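PDB 3JTX: aminotransferase from Neisseria meningitidis Z2491, which probably catalyses pyridoxal-phosphate-dependent transfer of amino groups, as a member of the class I and II aminotransferases. Local coordinates for residues A[210-220]-A[321-329]. Numbering follows the deposited sequence. Where two conformers were deposited one is given.
Sequences YSEIYFDGNKP and KLPDASFYI
Ser326 N donates a hydrogen bond of 2.7 Å to Ile213 O, joining the loop 210-220 to the residues that lead into strand 328-332. The chain belongs to the class I and II aminotransferases, which have the fold type I of pyridoxal-phosphate enzymes, and the contact lies beside the cofactor site. Tyr328 OH donates to Tyr210 OH at 2.7 Å. Tyr210 OH is also hydrogen-bonded to O3 of the modified residue LLP at position 245, the lysine carrying pyridoxal phosphate, so Tyr328 is a second-shell partner of the cofactor and probably steadies the Tyr210 hydroxyl. Tyr210, Phe327 and Tyr328 form an aromatic cluster. The Tyr210 edge meets the face of Phe327 in a T-shaped pair, planes at 85°, with Tyr210 CE1 offset toward the Phe327 rim. Tyr328 turns its own edge to the Tyr210 face, offset, with planes at 64°. Phe327 CG sits between its backbone N and carbonyl carbon (chi1 55°), which brings the ring to Tyr210. Further along, Leu322 CD1 makes a CH-pi contact over the Phe215 ring centre. Two waters lie within hydrogen-bonding distance of both Asn218 O and Asp324 O; one accepts from Phe215 N. Ser326 OG closes an ST turn, accepting from Tyr328 N at 3.1 Å and donating to a lone pair of Ala325 O, in the carbonyl plane, at 2.7 Å.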
ATOM      1  N   TYR A 210      11.742  15.121  -6.753  1.00 17.07           N
ATOM      2  CA  TYR A 210      11.811  16.486  -7.352  1.00 16.93           C
ATOM      3  C   TYR A 210      12.734  16.567  -8.569  1.00 16.71           C
ATOM      4  O   TYR A 210      13.018  17.662  -9.058  1.00 17.11           O
ATOM      5  CB  TYR A 210      12.214  17.542  -6.305  1.00 16.69           C
ATOM      6  CG  TYR A 210      11.170  17.708  -5.225  1.00 17.29           C
ATOM      7  CD1 TYR A 210      10.082  18.564  -5.402  1.00 16.39           C
ATOM      8  CD2 TYR A 210      11.247  16.973  -4.037  1.00 16.36           C
ATOM      9  CE1 TYR A 210       9.111  18.700  -4.412  1.00 17.66           C
ATOM     10  CE2 TYR A 210      10.275  17.096  -3.051  1.00 18.52           C
ATOM     11  CZ  TYR A 210       9.214  17.959  -3.238  1.00 18.12           C
ATOM     12  OH  TYR A 210       8.254  18.089  -2.261  1.00 19.67           O
ATOM     13  N   SER A 211      13.200  15.427  -9.081  1.00 16.83           N
ATOM     14  CA  SER A 211      14.208  15.431 -10.160  1.00 16.97           C
ATOM     15  C   SER A 211      13.832  16.270 -11.389  1.00 17.12           C
ATOM     16  O   SER A 211      14.727  16.729 -12.125  1.00 16.60           O
ATOM     17  CB  SER A 211      14.509  14.002 -10.632  1.00 17.05           C
ATOM     18  OG  SER A 211      13.411  13.464 -11.341  1.00 17.29           O
ATOM     19  N   GLU A 212      12.531  16.440 -11.641  1.00 16.96           N
ATOM     20  CA  GLU A 212      12.074  17.142 -12.851  1.00 17.33           C
ATOM     21  C   GLU A 212      11.704  18.594 -12.627  1.00 17.55           C
ATOM     22  O   GLU A 212      11.363  19.277 -13.577  1.00 16.93           O
ATOM     23  CB  GLU A 212      10.884  16.416 -13.490  1.00 17.57           C
ATOM     24  CG  GLU A 212      11.171  14.958 -13.784  1.00 18.10           C
ATOM     25  CD  GLU A 212      12.474  14.812 -14.515  1.00 17.73           C
ATOM     26  OE1 GLU A 212      12.530  15.264 -15.673  1.00 18.94           O
ATOM     27  OE2 GLU A 212      13.454  14.315 -13.913  1.00 17.90           O
ATOM     28  N   ILE A 213      11.769  19.071 -11.384  1.00 17.89           N
ATOM     29  CA  ILE A 213      11.478  20.473 -11.098  1.00 18.04           C
ATOM     30  C   ILE A 213      12.814  21.210 -10.968  1.00 18.15           C
ATOM     31  O   ILE A 213      13.446  21.197  -9.901  1.00 16.87           O
ATOM     32  CB  ILE A 213      10.601  20.645  -9.824  1.00 18.15           C
ATOM     33  CG1 ILE A 213       9.375  19.700  -9.853  1.00 20.03           C
ATOM     34  CG2 ILE A 213      10.177  22.081  -9.682  1.00 16.84           C
ATOM     35  CD1 ILE A 213       8.493  19.815 -11.067  1.00 19.97           C
ATOM     36  N   TYR A 214      13.233  21.827 -12.078  1.00 18.44           N
ATOM     37  CA  TYR A 214      14.534  22.486 -12.184  1.00 19.17           C
ATOM     38  C   TYR A 214      14.477  23.649 -13.169  1.00 20.02           C
ATOM     39  O   TYR A 214      13.468  23.854 -13.840  1.00 19.41           O
ATOM     40  CB  TYR A 214      15.634  21.484 -12.598  1.00 18.91           C
ATOM     41  CG  TYR A 214      15.427  20.792 -13.945  1.00 18.56           C
ATOM     42  CD1 TYR A 214      15.777  21.418 -15.137  1.00 18.66           C
ATOM     43  CD2 TYR A 214      14.905  19.508 -14.016  1.00 17.32           C
ATOM     44  CE1 TYR A 214      15.595  20.784 -16.373  1.00 17.50           C
ATOM     45  CE2 TYR A 214      14.709  18.867 -15.242  1.00 17.86           C
ATOM     46  CZ  TYR A 214      15.063  19.517 -16.422  1.00 19.15           C
ATOM     47  OH  TYR A 214      14.894  18.900 -17.653  1.00 19.02           O
ATOM     48  N   PHE A 215      15.580  24.385 -13.263  1.00 21.32           N
ATOM     49  CA  PHE A 215      15.631  25.645 -13.985  1.00 22.96           C
ATOM     50  C   PHE A 215      16.659  25.641 -15.102  1.00 24.19           C
ATOM     51  O   PHE A 215      17.643  24.898 -15.060  1.00 24.33           O
ATOM     52  CB  PHE A 215      15.929  26.777 -12.987  1.00 23.27           C
ATOM     53  CG  PHE A 215      15.141  26.651 -11.718  1.00 24.28           C
ATOM     54  CD1 PHE A 215      13.761  26.798 -11.736  1.00 25.30           C
ATOM     55  CD2 PHE A 215      15.762  26.310 -10.529  1.00 25.57           C
ATOM     56  CE1 PHE A 215      13.007  26.624 -10.584  1.00 27.77           C
ATOM     57  CE2 PHE A 215      15.019  26.134  -9.374  1.00 26.76           C
ATOM     58  CZ  PHE A 215      13.639  26.289  -9.398  1.00 26.84           C
ATOM     59  N   ASP A 216      16.389  26.454 -16.124  1.00 25.70           N
ATOM     60  CA  ASP A 216      17.402  26.865 -17.099  1.00 26.87           C
ATOM     61  C   ASP A 216      18.220  25.708 -17.675  1.00 26.67           C
ATOM     62  O   ASP A 216      19.428  25.844 -17.878  1.00 27.79           O
ATOM     63  CB  ASP A 216      18.340  27.895 -16.439  1.00 27.54           C
ATOM     64  CG  ASP A 216      17.630  29.216 -16.087  1.00 30.36           C
ATOM     65  OD1 ASP A 216      17.045  29.830 -17.011  1.00 35.70           O
ATOM     66  OD2 ASP A 216      17.675  29.667 -14.910  1.00 32.46           O
ATOM     67  N   GLY A 217      17.585  24.568 -17.929  1.00 25.88           N
ATOM     68  CA  GLY A 217      18.290  23.420 -18.513  1.00 25.58           C
ATOM     69  C   GLY A 217      19.271  22.661 -17.611  1.00 24.74           C
ATOM     70  O   GLY A 217      19.973  21.747 -18.080  1.00 24.91           O
ATOM     71  N   ASN A 218      19.323  23.008 -16.324  1.00 23.61           N
ATOM     72  CA  ASN A 218      20.285  22.407 -15.398  0.50 22.90           C
ATOM     73  C   ASN A 218      19.653  21.231 -14.661  1.00 22.49           C
ATOM     74  O   ASN A 218      19.159  21.381 -13.535  1.00 21.96           O
ATOM     75  CB  ASN A 218      20.800  23.451 -14.402  0.50 22.96           C
ATOM     76  CG  ASN A 218      21.648  24.520 -15.062  0.50 22.06           C
ATOM     77  OD1 ASN A 218      22.404  24.243 -15.984  0.50 19.98           O
ATOM     78  ND2 ASN A 218      21.533  25.746 -14.578  0.50 21.37           N
ATOM     79  N   LYS A 219      19.681  20.064 -15.309  1.00 21.68           N
ATOM     80  CA  LYS A 219      19.027  18.853 -14.823  1.00 21.21           C
ATOM     81  C   LYS A 219      19.752  18.286 -13.603  1.00 20.19           C
ATOM     82  O   LYS A 219      20.967  18.127 -13.641  1.00 20.16           O
ATOM     83  CB  LYS A 219      18.980  17.793 -15.935  1.00 21.77           C
ATOM     84  CG  LYS A 219      18.366  18.272 -17.227  1.00 22.66           C
ATOM     85  CD  LYS A 219      17.894  17.156 -18.135  1.00 24.95           C
ATOM     86  CE  LYS A 219      18.993  16.213 -18.544  1.00 26.68           C
ATOM     87  NZ  LYS A 219      18.626  15.457 -19.788  1.00 27.35           N
ATOM     88  N   PRO A 220      19.019  18.001 -12.507  1.00 18.91           N
ATOM     89  CA  PRO A 220      19.699  17.433 -11.346  1.00 17.86           C
ATOM     90  C   PRO A 220      20.313  16.059 -11.610  1.00 17.11           C
ATOM     91  O   PRO A 220      19.678  15.180 -12.208  1.00 15.98           O
ATOM     92  CB  PRO A 220      18.580  17.288 -10.304  1.00 18.20           C
ATOM     93  CG  PRO A 220      17.539  18.292 -10.707  1.00 18.84           C
ATOM     94  CD  PRO A 220      17.664  18.494 -12.187  1.00 18.51           C
ATOM     95  N   LYS A 321      18.980  33.071  -3.110  1.00 19.62           N
ATOM     96  CA  LYS A 321      19.296  32.798  -4.514  1.00 19.98           C
ATOM     97  C   LYS A 321      18.417  31.669  -5.028  1.00 19.56           C
ATOM     98  O   LYS A 321      17.780  30.974  -4.251  1.00 18.35           O
ATOM     99  CB  LYS A 321      20.779  32.427  -4.665  1.00 20.40           C
ATOM    100  CG  LYS A 321      21.181  31.116  -3.980  1.00 20.81           C
ATOM    101  N   LEU A 322      18.379  31.498  -6.343  1.00 19.39           N
ATOM    102  CA  LEU A 322      17.653  30.391  -6.958  1.00 19.52           C
ATOM    103  C   LEU A 322      18.159  29.077  -6.361  1.00 18.87           C
ATOM    104  O   LEU A 322      19.351  28.882  -6.264  1.00 19.11           O
ATOM    105  CB  LEU A 322      17.914  30.409  -8.458  1.00 19.73           C
ATOM    106  CG  LEU A 322      17.045  29.597  -9.406  1.00 21.42           C
ATOM    107  CD1 LEU A 322      15.610  30.073  -9.413  1.00 21.06           C
ATOM    108  CD2 LEU A 322      17.656  29.735 -10.799  1.00 22.88           C
ATOM    109  N   PRO A 323      17.257  28.182  -5.921  1.00 18.47           N
ATOM    110  CA  PRO A 323      17.741  26.881  -5.443  1.00 18.05           C
ATOM    111  C   PRO A 323      18.260  26.006  -6.591  1.00 17.58           C
ATOM    112  O   PRO A 323      18.077  26.363  -7.771  1.00 16.56           O
ATOM    113  CB  PRO A 323      16.500  26.268  -4.811  1.00 18.55           C
ATOM    114  CG  PRO A 323      15.369  26.852  -5.582  1.00 19.12           C
ATOM    115  CD  PRO A 323      15.787  28.249  -5.961  1.00 18.29           C
ATOM    116  N   ASP A 324      18.906  24.883  -6.264  1.00 17.54           N
ATOM    117  CA  ASP A 324      19.429  23.983  -7.311  1.00 17.56           C
ATOM    118  C   ASP A 324      18.252  23.416  -8.108  1.00 17.51           C
ATOM    119  O   ASP A 324      18.326  23.253  -9.333  1.00 17.13           O
ATOM    120  CB  ASP A 324      20.243  22.806  -6.733  1.00 17.30           C
ATOM    121  CG  ASP A 324      21.562  23.227  -6.065  1.00 18.73           C
ATOM    122  OD1 ASP A 324      22.032  24.364  -6.257  1.00 18.35           O
ATOM    123  OD2 ASP A 324      22.149  22.386  -5.344  1.00 18.16           O
ATOM    124  N   ALA A 325      17.189  23.074  -7.390  1.00 17.24           N
ATOM    125  CA  ALA A 325      15.978  22.489  -7.974  1.00 17.66           C
ATOM    126  C   ALA A 325      14.851  22.486  -6.930  1.00 17.88           C
ATOM    127  O   ALA A 325      15.012  23.042  -5.849  1.00 18.78           O
ATOM    128  CB  ALA A 325      16.263  21.062  -8.500  1.00 16.78           C
ATOM    129  N   SER A 326      13.734  21.832  -7.246  1.00 18.07           N
ATOM    130  CA  SER A 326      12.512  21.803  -6.416  1.00 17.72           C
ATOM    131  C   SER A 326      11.725  23.108  -6.543  1.00 17.29           C
ATOM    132  O   SER A 326      12.190  24.053  -7.182  1.00 17.00           O
ATOM    133  CB  SER A 326      12.777  21.498  -4.940  1.00 17.73           C
ATOM    134  OG  SER A 326      12.952  22.689  -4.177  1.00 20.79           O
ATOM    135  N   PHE A 327      10.518  23.104  -5.970  1.00 16.43           N
ATOM    136  CA  PHE A 327       9.667  24.293  -5.923  1.00 16.62           C
ATOM    137  C   PHE A 327       9.688  25.025  -4.578  1.00 16.48           C
ATOM    138  O   PHE A 327       8.790  25.832  -4.288  1.00 18.01           O
ATOM    139  CB  PHE A 327       8.226  24.011  -6.443  1.00 15.82           C
ATOM    140  CG  PHE A 327       7.486  22.869  -5.771  1.00 16.18           C
ATOM    141  CD1 PHE A 327       7.266  22.839  -4.399  1.00 15.19           C
ATOM    142  CD2 PHE A 327       6.915  21.859  -6.548  1.00 17.01           C
ATOM    143  CE1 PHE A 327       6.531  21.817  -3.816  1.00 16.33           C
ATOM    144  CE2 PHE A 327       6.192  20.827  -5.969  1.00 16.79           C
ATOM    145  CZ  PHE A 327       5.995  20.809  -4.599  1.00 17.22           C
ATOM    146  N   TYR A 328      10.732  24.802  -3.783  1.00 16.08           N
ATOM    147  CA  TYR A 328      10.882  25.485  -2.494  1.00 15.82           C
ATOM    148  C   TYR A 328      11.922  26.583  -2.543  1.00 15.64           C
ATOM    149  O   TYR A 328      12.927  26.472  -3.268  1.00 16.20           O
ATOM    150  CB  TYR A 328      11.278  24.498  -1.395  1.00 15.61           C
ATOM    151  CG  TYR A 328      10.287  23.391  -1.237  1.00 15.93           C
ATOM    152  CD1 TYR A 328       9.016  23.633  -0.702  1.00 15.96           C
ATOM    153  CD2 TYR A 328      10.607  22.104  -1.620  1.00 16.79           C
ATOM    154  CE1 TYR A 328       8.091  22.595  -0.559  1.00 16.12           C
ATOM    155  CE2 TYR A 328       9.695  21.064  -1.485  1.00 15.64           C
ATOM    156  CZ  TYR A 328       8.449  21.304  -0.951  1.00 15.96           C
ATOM    157  OH  TYR A 328       7.551  20.248  -0.862  1.00 15.78           O
ATOM    158  N   ILE A 329      11.657  27.651  -1.791  1.00 15.09           N
ATOM    159  CA  ILE A 329      12.666  28.616  -1.405  1.00 14.27           C
ATOM    160  C   ILE A 329      12.890  28.397   0.111  1.00 14.98           C
ATOM    161  O   ILE A 329      11.948  28.466   0.906  1.00 14.57           O
ATOM    162  CB  ILE A 329      12.211  30.057  -1.656  1.00 14.58           C
ATOM    163  CG1 ILE A 329      11.982  30.302  -3.157  1.00 14.53           C
ATOM    164  CG2 ILE A 329      13.244  31.035  -1.130  1.00 12.86           C
ATOM    165  CD1 ILE A 329      11.490  31.703  -3.465  1.00 13.19           C
TER
HETATM  166  O   HOH W   1      18.045  23.834 -11.830  1.00 20.95           O
HETATM  167  O   HOH W   2      19.365  21.023 -10.928  1.00 29.18           O